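Uncharacterized protein Atu1656/AGR_C_3050 (Agrobacterium tumefaciens, PDB 2OJH) is of unknown function but belongs to the TolB family and folds as a six-bladed beta-propeller, a scaffold that probably serves in binding other molecules or proteins. Local coordinates at residues S23-N28 against R32-V37; F143-I148 against D154-D159; G218-H223 against V240-R245. All coordinates share one frame; numbering follows the deposited sequence. Where two conformers were deposited one is given.

How the contacts relate
All three contacts lie in blades of one beta-propeller, in series along the chain. Contacts 1 and 2 are antiparallel strand pairs on opposite sides of the chain's centre, about 30 Å apart between centres. Contact 3 joins the first strand of another blade to segment 240-245, in the long loop between the second and third strands of that blade. It is about 18 Å from contact 2 and about 21 Å from contact 1, centre to centre, and nearest atoms of contacts 2 and 3 are about 8 Å apart. An acetic acid molecule (chain C), probably from the crystallisation liquor, lies between these two: His-243 NE2 hydrogen-bonds to it, and the side chain of Cys-146 is about 4 Å away.

Contact 1 of 3, residues S23-N28 against R32-V37; sequences SIEIFN and RKMRVV
Met-34, a selenomethionine, lies against Phe-27 and Glu-25 on one face of this two-stranded pair. Its CB is 3.5 Å from Ile-26 O and meets the edge of the Phe-27 ring at CD1. With chi1 at 60°, CG stands between the backbone N and the carbonyl carbon, and the chain then bends toward Glu-25. There SE is 3.8 Å from Glu-25 OE1, and the terminal CE closes to 3.4 Å from that same oxygen. The carboxylate has polar partners as well: Ser-23 OG gives a hydrogen bond to the anti lone pair of OE2 (2.6 Å), while Arg-290 forms a salt bridge with OE1.

Further along, Arg-32 CD rests 3.6 Å from Phe-27 CZ, the ring and guanidinium planes being 48° apart; the charged end goes on to a salt bridge with Glu-262. On the other side of the sheet Ile-26 CD1 packs on Val-37 CG2 at 3.6 Å. Backbone bonds hold the register, Ile-26 and Arg-35 pairing in both directions and Val-37 N reaching Ile-24 O at 2.8 Å. The arrangement is an antiparallel beta hairpin. Strand 285-291, from the C-terminal end of the chain, adds to its 22-28 edge, consistent with the "Velcro" closure by which beta-propellers join their two chain ends in one blade.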
loop_
_atom_site.group_PDB
_atom_site.type_symbol
_atom_site.label_atom_id
_atom_site.label_comp_id
_atom_site.label_asym_id
_atom_site.label_seq_id
_atom_site.Cartn_x
_atom_site.Cartn_y
_atom_site.Cartn_z
ATOM N N SER A 23 -6.115 -15.958 0.426
ATOM C CA SER A 23 -4.919 -16.680 -0.003
ATOM C C SER A 23 -3.798 -15.658 -0.126
ATOM O O SER A 23 -3.804 -14.810 -1.020
ATOM C CB SER A 23 -5.160 -17.372 -1.349
ATOM O OG SER A 23 -4.057 -18.189 -1.718
ATOM N N ILE A 24 -2.867 -15.713 0.820
ATOM C CA ILE A 24 -1.700 -14.844 0.816
ATOM C C ILE A 24 -0.679 -15.484 -0.151
ATOM O O ILE A 24 -0.270 -16.642 0.022
ATOM C CB ILE A 24 -1.109 -14.643 2.258
ATOM C CG1 ILE A 24 -2.120 -13.952 3.207
ATOM C CG2 ILE A 24 0.102 -13.725 2.192
ATOM C CD1 ILE A 24 -3.295 -14.747 3.624
ATOM N N GLU A 25 -0.318 -14.734 -1.185
ATOM C CA GLU A 25 0.454 -15.270 -2.306
ATOM C C GLU A 25 1.622 -14.372 -2.703
ATOM O O GLU A 25 1.632 -13.193 -2.385
ATOM C CB GLU A 25 -0.488 -15.484 -3.485
ATOM C CG GLU A 25 -1.561 -16.553 -3.202
ATOM C CD GLU A 25 -2.534 -16.789 -4.350
ATOM O OE1 GLU A 25 -2.338 -16.237 -5.447
ATOM O OE2 GLU A 25 -3.513 -17.552 -4.144
ATOM N N ILE A 26 2.597 -14.928 -3.424
ATOM C CA ILE A 26 3.731 -14.155 -3.922
ATOM C C ILE A 26 3.878 -14.443 -5.396
ATOM O O ILE A 26 3.675 -15.581 -5.817
ATOM C CB ILE A 26 4.999 -14.606 -3.190
ATOM C CG1 ILE A 26 4.987 -14.056 -1.756
ATOM C CG2 ILE A 26 6.248 -14.213 -3.981
ATOM C CD1 ILE A 26 5.999 -14.816 -0.843
ATOM N N PHE A 27 4.159 -13.413 -6.192
ATOM C CA PHE A 27 4.371 -13.592 -7.620
ATOM C C PHE A 27 5.764 -13.053 -7.913
ATOM O O PHE A 27 6.137 -11.946 -7.464
ATOM C CB PHE A 27 3.344 -12.806 -8.407
ATOM C CG PHE A 27 3.413 -13.009 -9.900
ATOM C CD1 PHE A 27 2.829 -14.111 -10.483
ATOM C CD2 PHE A 27 4.033 -12.058 -10.721
ATOM C CE1 PHE A 27 2.886 -14.316 -11.887
ATOM C CE2 PHE A 27 4.092 -12.225 -12.086
ATOM C CZ PHE A 27 3.506 -13.361 -12.688
ATOM N N ASN A 28 6.524 -13.847 -8.659
ATOM C CA ASN A 28 7.863 -13.465 -9.058
ATOM C C ASN A 28 7.755 -12.919 -10.472
ATOM O O ASN A 28 7.369 -13.634 -11.389
ATOM C CB ASN A 28 8.817 -14.666 -8.963
ATOM C CG ASN A 28 10.255 -14.312 -9.358
ATOM O OD1 ASN A 28 10.487 -13.727 -10.412
ATOM N ND2 ASN A 28 11.226 -14.682 -8.511
ATOM N N ARG A 32 7.981 -15.354 -13.525
ATOM C CA ARG A 32 6.531 -15.361 -13.723
ATOM C C ARG A 32 5.870 -16.575 -13.039
ATOM O O ARG A 32 4.904 -17.142 -13.534
ATOM C CB ARG A 32 6.166 -15.219 -15.215
ATOM C CG ARG A 32 6.682 -13.900 -15.868
ATOM C CD ARG A 32 5.911 -12.702 -15.351
ATOM N NE ARG A 32 6.478 -11.401 -15.713
ATOM C CZ ARG A 32 5.984 -10.603 -16.651
ATOM N NH1 ARG A 32 4.921 -10.973 -17.356
ATOM N NH2 ARG A 32 6.566 -9.433 -16.896
ATOM N N LYS A 33 6.407 -16.947 -11.877
ATOM C CA LYS A 33 5.867 -18.028 -11.057
ATOM C C LYS A 33 5.211 -17.444 -9.806
ATOM O O LYS A 33 5.745 -16.496 -9.211
ATOM C CB LYS A 33 6.983 -18.951 -10.551
ATOM C CG LYS A 33 7.922 -19.542 -11.588
ATOM C CD LYS A 33 7.438 -20.845 -12.128
ATOM C CE LYS A 33 6.865 -20.643 -13.519
ATOM N NZ LYS A 33 7.476 -21.676 -14.382
HETATM N N MSE A 34 4.104 -18.061 -9.385
HETATM C CA MSE A 34 3.445 -17.713 -8.118
HETATM C C MSE A 34 3.598 -18.799 -7.058
HETATM O O MSE A 34 3.890 -19.962 -7.373
HETATM C CB MSE A 34 1.955 -17.362 -8.328
HETATM C CG MSE A 34 1.091 -18.478 -8.929
HETATM SE SE MSE A 34 -0.712 -18.372 -8.158
HETATM C CE MSE A 34 -0.178 -18.701 -6.290
ATOM N N ARG A 35 3.408 -18.426 -5.798
ATOM C CA ARG A 35 3.370 -19.396 -4.708
ATOM C C ARG A 35 2.323 -18.980 -3.671
ATOM O O ARG A 35 2.084 -17.787 -3.495
ATOM C CB ARG A 35 4.760 -19.563 -4.072
ATOM C CG ARG A 35 4.924 -19.056 -2.636
ATOM C CD ARG A 35 6.176 -19.655 -2.019
ATOM N NE ARG A 35 6.113 -19.788 -0.563
ATOM C CZ ARG A 35 6.855 -19.091 0.295
ATOM N NH1 ARG A 35 6.728 -19.296 1.608
ATOM N NH2 ARG A 35 7.719 -18.185 -0.151
ATOM N N VAL A 36 1.734 -19.964 -2.991
ATOM C CA VAL A 36 0.766 -19.721 -1.922
ATOM C C VAL A 36 1.521 -19.822 -0.591
ATOM O O VAL A 36 2.096 -20.874 -0.257
ATOM C CB VAL A 36 -0.364 -20.759 -1.976
ATOM C CG1 VAL A 36 -1.318 -20.600 -0.788
ATOM C CG2 VAL A 36 -1.107 -20.686 -3.317
ATOM N N VAL A 37 1.540 -18.722 0.153
ATOM C CA VAL A 37 2.153 -18.695 1.473
ATOM C C VAL A 37 1.211 -19.259 2.528
ATOM O O VAL A 37 1.628 -20.042 3.376
ATOM C CB VAL A 37 2.535 -17.256 1.864
ATOM C CG1 VAL A 37 3.243 -17.246 3.215
ATOM C CG2 VAL A 37 3.451 -16.689 0.816
#

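Contact 2 of 3, residues F143-I148 against D154-D159; sequences FTYCGI and DIYSMD
Phe-143 and Met-158 (a selenomethionine) open the ladder as a hydrogen-bonded antiparallel pair, each backbone N donating to the other's O. Met-158 CB lies 3.9 Å above the plane of the Phe-143 ring, over one face and displaced toward the rim. SE approaches the same ring obliquely, 5.0 Å from its centroid, a Met-aromatic contact.

Thr-144 points to the other face, where OG1, anti to the backbone N, hydrogen-bonds Tyr-156 O at 2.9 Å. That carbonyl accepts a second hydrogen bond, from Tyr-145 N, and the two donors arrive from opposite faces of its plane. Ile-155 CG2 packs against the threonine hydroxyl.

Tyr-145 returns to the side of Phe-143. Its chi1 of 56° swings the ring over the opposing strand, so that Tyr-156 CB sits 3.4 Å above one face. The two tyrosine rings are near parallel, with planes at 23°, but slid so far apart that they barely overlap. Tyr-145 OH comes 3.6 Å from Met-158 CE and is hydrogen-bonded to Glu-165.

Cys-146 contributes chiefly its CA, 3.4 Å from Asp-154 O. At Gly-147 the edge of the Tyr-156 ring slides in, CD2 lying 3.6 Å from the glycine N. Gly-147 and Asp-154 close this end of the contact as a hydrogen-bonded pair, each backbone N donating to the other's O.

The hairpin forms the middle of a four-stranded blade, between strands 131-136 and 165-167. Thr-144, Cys-146 and Ile-155 pack on strand 175-180 of the next blade, whereas Phe-143 and Tyr-145 press on Ile-112 of strand 111-116 in the preceding one.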
loop_
_atom_site.group_PDB
_atom_site.type_symbol
_atom_site.label_atom_id
_atom_site.label_comp_id
_atom_site.label_asym_id
_atom_site.label_seq_id
_atom_site.Cartn_x
_atom_site.Cartn_y
_atom_site.Cartn_z
ATOM N N PHE A 143 7.622 10.064 5.240
ATOM C CA PHE A 143 6.631 9.151 4.670
ATOM C C PHE A 143 5.549 9.916 3.940
ATOM O O PHE A 143 5.386 11.130 4.108
ATOM C CB PHE A 143 6.039 8.205 5.721
ATOM C CG PHE A 143 5.300 8.911 6.855
ATOM C CD1 PHE A 143 3.982 9.319 6.702
ATOM C CD2 PHE A 143 5.940 9.150 8.079
ATOM C CE1 PHE A 143 3.295 9.967 7.738
ATOM C CE2 PHE A 143 5.257 9.801 9.119
ATOM C CZ PHE A 143 3.934 10.205 8.941
ATOM N N THR A 144 4.818 9.215 3.090
ATOM C CA THR A 144 3.795 9.862 2.302
ATOM C C THR A 144 2.441 9.221 2.615
ATOM O O THR A 144 2.382 8.049 3.047
ATOM C CB THR A 144 4.155 9.795 0.804
ATOM O OG1 THR A 144 3.216 10.556 0.037
ATOM C CG2 THR A 144 4.173 8.341 0.305
ATOM N N TYR A 145 1.351 9.956 2.371
ATOM C CA TYR A 145 0.024 9.486 2.779
ATOM C C TYR A 145 -1.104 10.197 2.085
ATOM O O TYR A 145 -0.911 11.258 1.447
ATOM C CB TYR A 145 -0.156 9.609 4.304
ATOM C CG TYR A 145 0.053 10.987 4.931
ATOM C CD1 TYR A 145 1.342 11.497 5.150
ATOM C CD2 TYR A 145 -1.032 11.742 5.381
ATOM C CE1 TYR A 145 1.531 12.744 5.729
ATOM C CE2 TYR A 145 -0.851 12.977 5.978
ATOM C CZ TYR A 145 0.444 13.479 6.154
ATOM O OH TYR A 145 0.650 14.702 6.776
ATOM N N CYS A 146 -2.300 9.626 2.194
ATOM C CA CYS A 146 -3.495 10.286 1.653
ATOM C C CYS A 146 -4.088 10.994 2.864
ATOM O O CYS A 146 -4.215 10.379 3.943
ATOM C CB CYS A 146 -4.499 9.279 1.099
ATOM S SG CYS A 146 -6.050 10.077 0.534
ATOM N N GLY A 147 -4.336 12.301 2.729
ATOM C CA GLY A 147 -5.017 13.063 3.755
ATOM C C GLY A 147 -6.322 13.571 3.202
ATOM O O GLY A 147 -6.352 14.121 2.088
ATOM N N ILE A 148 -7.411 13.393 3.952
ATOM C CA ILE A 148 -8.687 13.973 3.522
ATOM C C ILE A 148 -8.954 15.185 4.394
ATOM O O ILE A 148 -8.888 15.089 5.631
ATOM C CB ILE A 148 -9.877 12.971 3.561
ATOM C CG1 ILE A 148 -9.527 11.695 2.806
ATOM C CG2 ILE A 148 -11.144 13.582 2.921
ATOM C CD1 ILE A 148 -10.433 10.526 3.184
ATOM N N ASP A 154 -5.900 14.497 -0.787
ATOM C CA ASP A 154 -4.600 14.882 -1.329
ATOM C C ASP A 154 -3.450 14.026 -0.870
ATOM O O ASP A 154 -3.536 13.319 0.166
ATOM C CB ASP A 154 -4.261 16.342 -0.983
ATOM C CG ASP A 154 -4.959 17.335 -1.889
ATOM O OD1 ASP A 154 -4.950 17.155 -3.140
ATOM O OD2 ASP A 154 -5.525 18.295 -1.331
ATOM N N ILE A 155 -2.348 14.151 -1.614
ATOM C CA ILE A 155 -1.098 13.506 -1.263
ATOM C C ILE A 155 -0.327 14.446 -0.374
ATOM O O ILE A 155 -0.170 15.637 -0.694
ATOM C CB ILE A 155 -0.273 13.184 -2.544
ATOM C CG1 ILE A 155 -1.142 12.401 -3.573
ATOM C CG2 ILE A 155 1.049 12.465 -2.192
ATOM C CD1 ILE A 155 -1.801 11.101 -3.041
ATOM N N TYR A 156 0.147 13.910 0.749
ATOM C CA TYR A 156 0.934 14.678 1.709
ATOM C C TYR A 156 2.207 13.904 1.967
ATOM O O TYR A 156 2.268 12.686 1.729
ATOM C CB TYR A 156 0.193 14.822 3.059
ATOM C CG TYR A 156 -0.983 15.740 2.998
ATOM C CD1 TYR A 156 -0.849 17.090 3.300
ATOM C CD2 TYR A 156 -2.237 15.271 2.578
ATOM C CE1 TYR A 156 -1.942 17.964 3.177
ATOM C CE2 TYR A 156 -3.322 16.137 2.455
ATOM C CZ TYR A 156 -3.162 17.476 2.758
ATOM O OH TYR A 156 -4.227 18.327 2.666
ATOM N N SER A 157 3.222 14.592 2.497
ATOM C CA SER A 157 4.353 13.898 3.054
ATOM C C SER A 157 4.688 14.527 4.402
ATOM O O SER A 157 4.304 15.667 4.680
ATOM C CB SER A 157 5.550 13.951 2.102
ATOM O OG SER A 157 5.984 15.282 1.929
HETATM N N MSE A 158 5.354 13.776 5.259
HETATM C CA MSE A 158 5.750 14.316 6.547
HETATM C C MSE A 158 7.180 13.941 6.801
HETATM O O MSE A 158 7.600 12.837 6.479
HETATM C CB MSE A 158 4.844 13.799 7.672
HETATM C CG MSE A 158 5.363 14.092 9.091
HETATM SE SE MSE A 158 3.967 13.841 10.413
HETATM C CE MSE A 158 2.641 15.092 9.766
ATOM N N ASP A 159 7.920 14.886 7.368
ATOM C CA ASP A 159 9.241 14.641 7.900
ATOM C C ASP A 159 9.065 14.103 9.325
ATOM O O ASP A 159 8.488 14.761 10.189
ATOM C CB ASP A 159 10.040 15.956 7.861
ATOM C CG ASP A 159 11.421 15.823 8.470
ATOM O OD1 ASP A 159 11.526 15.868 9.717
ATOM O OD2 ASP A 159 12.398 15.675 7.699
#

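Contact 3 of 3, residues G218-H223 against V240-R245; sequences GDWFPH and VFDHPR. With ACY (acetic acid), chain B; ACY (acetic acid), chain C.
Trp-220 presents one face of its indole to His-243, whose CB stands 3.6 Å above the plane and almost on the normal of the six-membered ring. The imidazole continues over that face as an offset stack, its plane turned 29° and CD2 reaching 3.2 Å from Trp-220 CH2. Gly-218 O and a water lie in plane at the indole edge. The Phe-221 ring has Trp-220 CB over one face and His-243 ND1 at its edge, 3.9 Å from CZ, while Asp-242 OD1 lies at the imidazole's edge.

The direct approach of Trp-220 NE1 to Asp-242 O is badly angled. The edge water bridges the two instead, accepting from NE1 at 2.8 Å and lying 2.7 Å from the carbonyl oxygen.

This aromatic cluster joins two parts of one propeller blade: strand 217-224, the first of its four strands, and the long loop that connects strands 230-237 and 247-255. Phe-221 has a positive phi of 58°, unusual within a strand, and neighbouring Trp-220 and Phe-221 both meet the same histidine. Tyr-236, on the second strand, meets Trp-220 edge-to-face.

With chi1 at 54°, His-243 CG stands between the backbone N and the carbonyl carbon, which carries the imidazole over the indole. Its ND1 is hydrogen-bonded to Gln-271, and NE2 donates to OXT of an acetic acid molecule (chain C) at 3.2 Å. A second acetic acid (chain B) lies over a face of the Phe-241 ring and takes a hydrogen bond at OXT from Asp-242 N, 2.7 Å long. Both small molecules probably come from the crystallisation liquor.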
loop_
_atom_site.group_PDB
_atom_site.type_symbol
_atom_site.label_atom_id
_atom_site.label_comp_id
_atom_site.label_asym_id
_atom_site.label_seq_id
_atom_site.Cartn_x
_atom_site.Cartn_y
_atom_site.Cartn_z
ATOM N N GLY A 218 -9.988 1.834 -13.919
ATOM C CA GLY A 218 -9.610 2.585 -12.712
ATOM C C GLY A 218 -8.404 1.899 -12.073
ATOM O O GLY A 218 -8.477 0.735 -11.670
ATOM N N ASP A 219 -7.306 2.642 -11.947
ATOM C CA ASP A 219 -6.002 2.059 -11.692
ATOM C C ASP A 219 -5.718 2.492 -10.289
ATOM O O ASP A 219 -5.889 3.674 -9.966
ATOM C CB ASP A 219 -4.972 2.631 -12.697
ATOM C CG ASP A 219 -5.204 2.155 -14.137
ATOM O OD1 ASP A 219 -5.736 1.048 -14.314
ATOM O OD2 ASP A 219 -4.813 2.863 -15.091
ATOM N N TRP A 220 -5.295 1.546 -9.436
ATOM C CA TRP A 220 -5.261 1.791 -8.012
ATOM C C TRP A 220 -3.998 1.162 -7.418
ATOM O O TRP A 220 -3.406 0.242 -7.997
ATOM C CB TRP A 220 -6.498 1.129 -7.375
ATOM C CG TRP A 220 -7.783 1.973 -7.422
ATOM C CD1 TRP A 220 -8.724 2.027 -8.423
ATOM C CD2 TRP A 220 -8.221 2.856 -6.401
ATOM N NE1 TRP A 220 -9.743 2.916 -8.063
ATOM C CE2 TRP A 220 -9.424 3.440 -6.820
ATOM C CE3 TRP A 220 -7.677 3.236 -5.151
ATOM C CZ2 TRP A 220 -10.107 4.379 -6.035
ATOM C CZ3 TRP A 220 -8.356 4.167 -4.387
ATOM C CH2 TRP A 220 -9.559 4.713 -4.820
ATOM N N PHE A 221 -3.588 1.629 -6.255
ATOM C CA PHE A 221 -2.509 0.979 -5.536
ATOM C C PHE A 221 -1.163 0.858 -6.287
ATOM O O PHE A 221 -0.585 -0.239 -6.323
ATOM C CB PHE A 221 -2.935 -0.430 -5.047
ATOM C CG PHE A 221 -4.379 -0.536 -4.631
ATOM C CD1 PHE A 221 -4.884 0.229 -3.555
ATOM C CD2 PHE A 221 -5.231 -1.414 -5.304
ATOM C CE1 PHE A 221 -6.251 0.156 -3.197
ATOM C CE2 PHE A 221 -6.599 -1.513 -4.946
ATOM C CZ PHE A 221 -7.111 -0.729 -3.894
ATOM N N PRO A 222 -0.629 1.963 -6.855
ATOM C CA PRO A 222 0.723 1.843 -7.459
ATOM C C PRO A 222 1.846 1.592 -6.446
ATOM O O PRO A 222 1.952 2.299 -5.408
ATOM C CB PRO A 222 0.887 3.186 -8.209
ATOM C CG PRO A 222 0.012 4.164 -7.428
ATOM C CD PRO A 222 -1.192 3.323 -7.035
ATOM N N HIS A 223 2.641 0.536 -6.701
ATOM C CA HIS A 223 3.856 0.295 -5.961
ATOM C C HIS A 223 5.052 0.146 -6.901
ATOM O O HIS A 223 5.171 -0.853 -7.596
ATOM C CB HIS A 223 3.679 -0.923 -5.033
ATOM C CG HIS A 223 2.465 -0.828 -4.159
ATOM N ND1 HIS A 223 2.332 0.138 -3.187
ATOM C CD2 HIS A 223 1.315 -1.545 -4.137
ATOM C CE1 HIS A 223 1.172 -0.015 -2.573
ATOM N NE2 HIS A 223 0.540 -1.038 -3.120
ATOM N N VAL A 240 -16.640 0.832 -12.227
ATOM C CA VAL A 240 -16.544 0.635 -10.791
ATOM C C VAL A 240 -16.279 1.989 -10.138
ATOM O O VAL A 240 -15.542 2.810 -10.695
ATOM C CB VAL A 240 -15.376 -0.365 -10.432
ATOM C CG1 VAL A 240 -15.121 -0.401 -8.963
ATOM C CG2 VAL A 240 -15.679 -1.768 -10.938
ATOM N N PHE A 241 -16.852 2.214 -8.951
ATOM C CA PHE A 241 -16.654 3.456 -8.220
ATOM C C PHE A 241 -15.814 3.183 -7.001
ATOM O O PHE A 241 -16.075 2.244 -6.257
ATOM C CB PHE A 241 -17.992 4.131 -7.809
ATOM C CG PHE A 241 -17.805 5.462 -7.121
ATOM C CD1 PHE A 241 -17.607 6.623 -7.862
ATOM C CD2 PHE A 241 -17.754 5.546 -5.722
ATOM C CE1 PHE A 241 -17.383 7.854 -7.225
ATOM C CE2 PHE A 241 -17.541 6.768 -5.078
ATOM C CZ PHE A 241 -17.351 7.926 -5.842
ATOM N N ASP A 242 -14.805 4.009 -6.799
ATOM C CA ASP A 242 -13.914 3.860 -5.660
ATOM C C ASP A 242 -13.139 2.516 -5.752
ATOM O O ASP A 242 -12.835 2.055 -6.852
ATOM C CB ASP A 242 -14.728 3.948 -4.385
ATOM C CG ASP A 242 -14.080 4.794 -3.349
ATOM O OD1 ASP A 242 -12.893 5.143 -3.496
ATOM O OD2 ASP A 242 -14.768 5.151 -2.377
ATOM N N HIS A 243 -12.830 1.898 -4.611
ATOM C CA HIS A 243 -12.024 0.654 -4.594
ATOM C C HIS A 243 -12.620 -0.456 -3.692
ATOM O O HIS A 243 -12.115 -0.738 -2.601
ATOM C CB HIS A 243 -10.595 0.964 -4.167
ATOM C CG HIS A 243 -10.484 1.700 -2.865
ATOM N ND1 HIS A 243 -9.829 1.180 -1.769
ATOM C CD2 HIS A 243 -10.909 2.929 -2.492
ATOM C CE1 HIS A 243 -9.856 2.053 -0.778
ATOM N NE2 HIS A 243 -10.498 3.126 -1.191
ATOM N N PRO A 244 -13.702 -1.064 -4.141
ATOM C CA PRO A 244 -14.425 -2.069 -3.372
ATOM C C PRO A 244 -13.684 -3.420 -3.204
ATOM O O PRO A 244 -12.660 -3.684 -3.870
ATOM C CB PRO A 244 -15.676 -2.308 -4.231
ATOM C CG PRO A 244 -15.755 -1.130 -5.131
ATOM C CD PRO A 244 -14.345 -0.843 -5.443
ATOM N N ARG A 245 -14.243 -4.257 -2.330
ATOM C CA ARG A 245 -13.844 -5.647 -2.177
ATOM C C ARG A 245 -14.418 -6.496 -3.280
ATOM O O ARG A 245 -15.360 -6.085 -3.960
ATOM C CB ARG A 245 -14.437 -6.201 -0.892
ATOM C CG ARG A 245 -13.921 -5.567 0.348
ATOM C CD ARG A 245 -14.127 -6.510 1.502
ATOM N NE ARG A 245 -13.463 -5.974 2.668
ATOM C CZ ARG A 245 -12.142 -5.904 2.807
ATOM N NH1 ARG A 245 -11.324 -6.373 1.862
ATOM N NH2 ARG A 245 -11.638 -5.365 3.906
HETATM C C ACY B . -13.349 6.938 -8.244
HETATM O O ACY B . -13.024 7.211 -7.060
HETATM O OXT ACY B . -13.926 5.885 -8.593
HETATM C CH3 ACY B . -13.029 7.926 -9.328
HETATM C C ACY C . -9.101 6.099 1.113
HETATM O O ACY C . -8.835 5.196 1.943
HETATM O OXT ACY C . -9.575 5.905 -0.018
HETATM C CH3 ACY C . -8.832 7.518 1.470
HETATM O O HOH W 1 -12.245 3.065 -9.285
#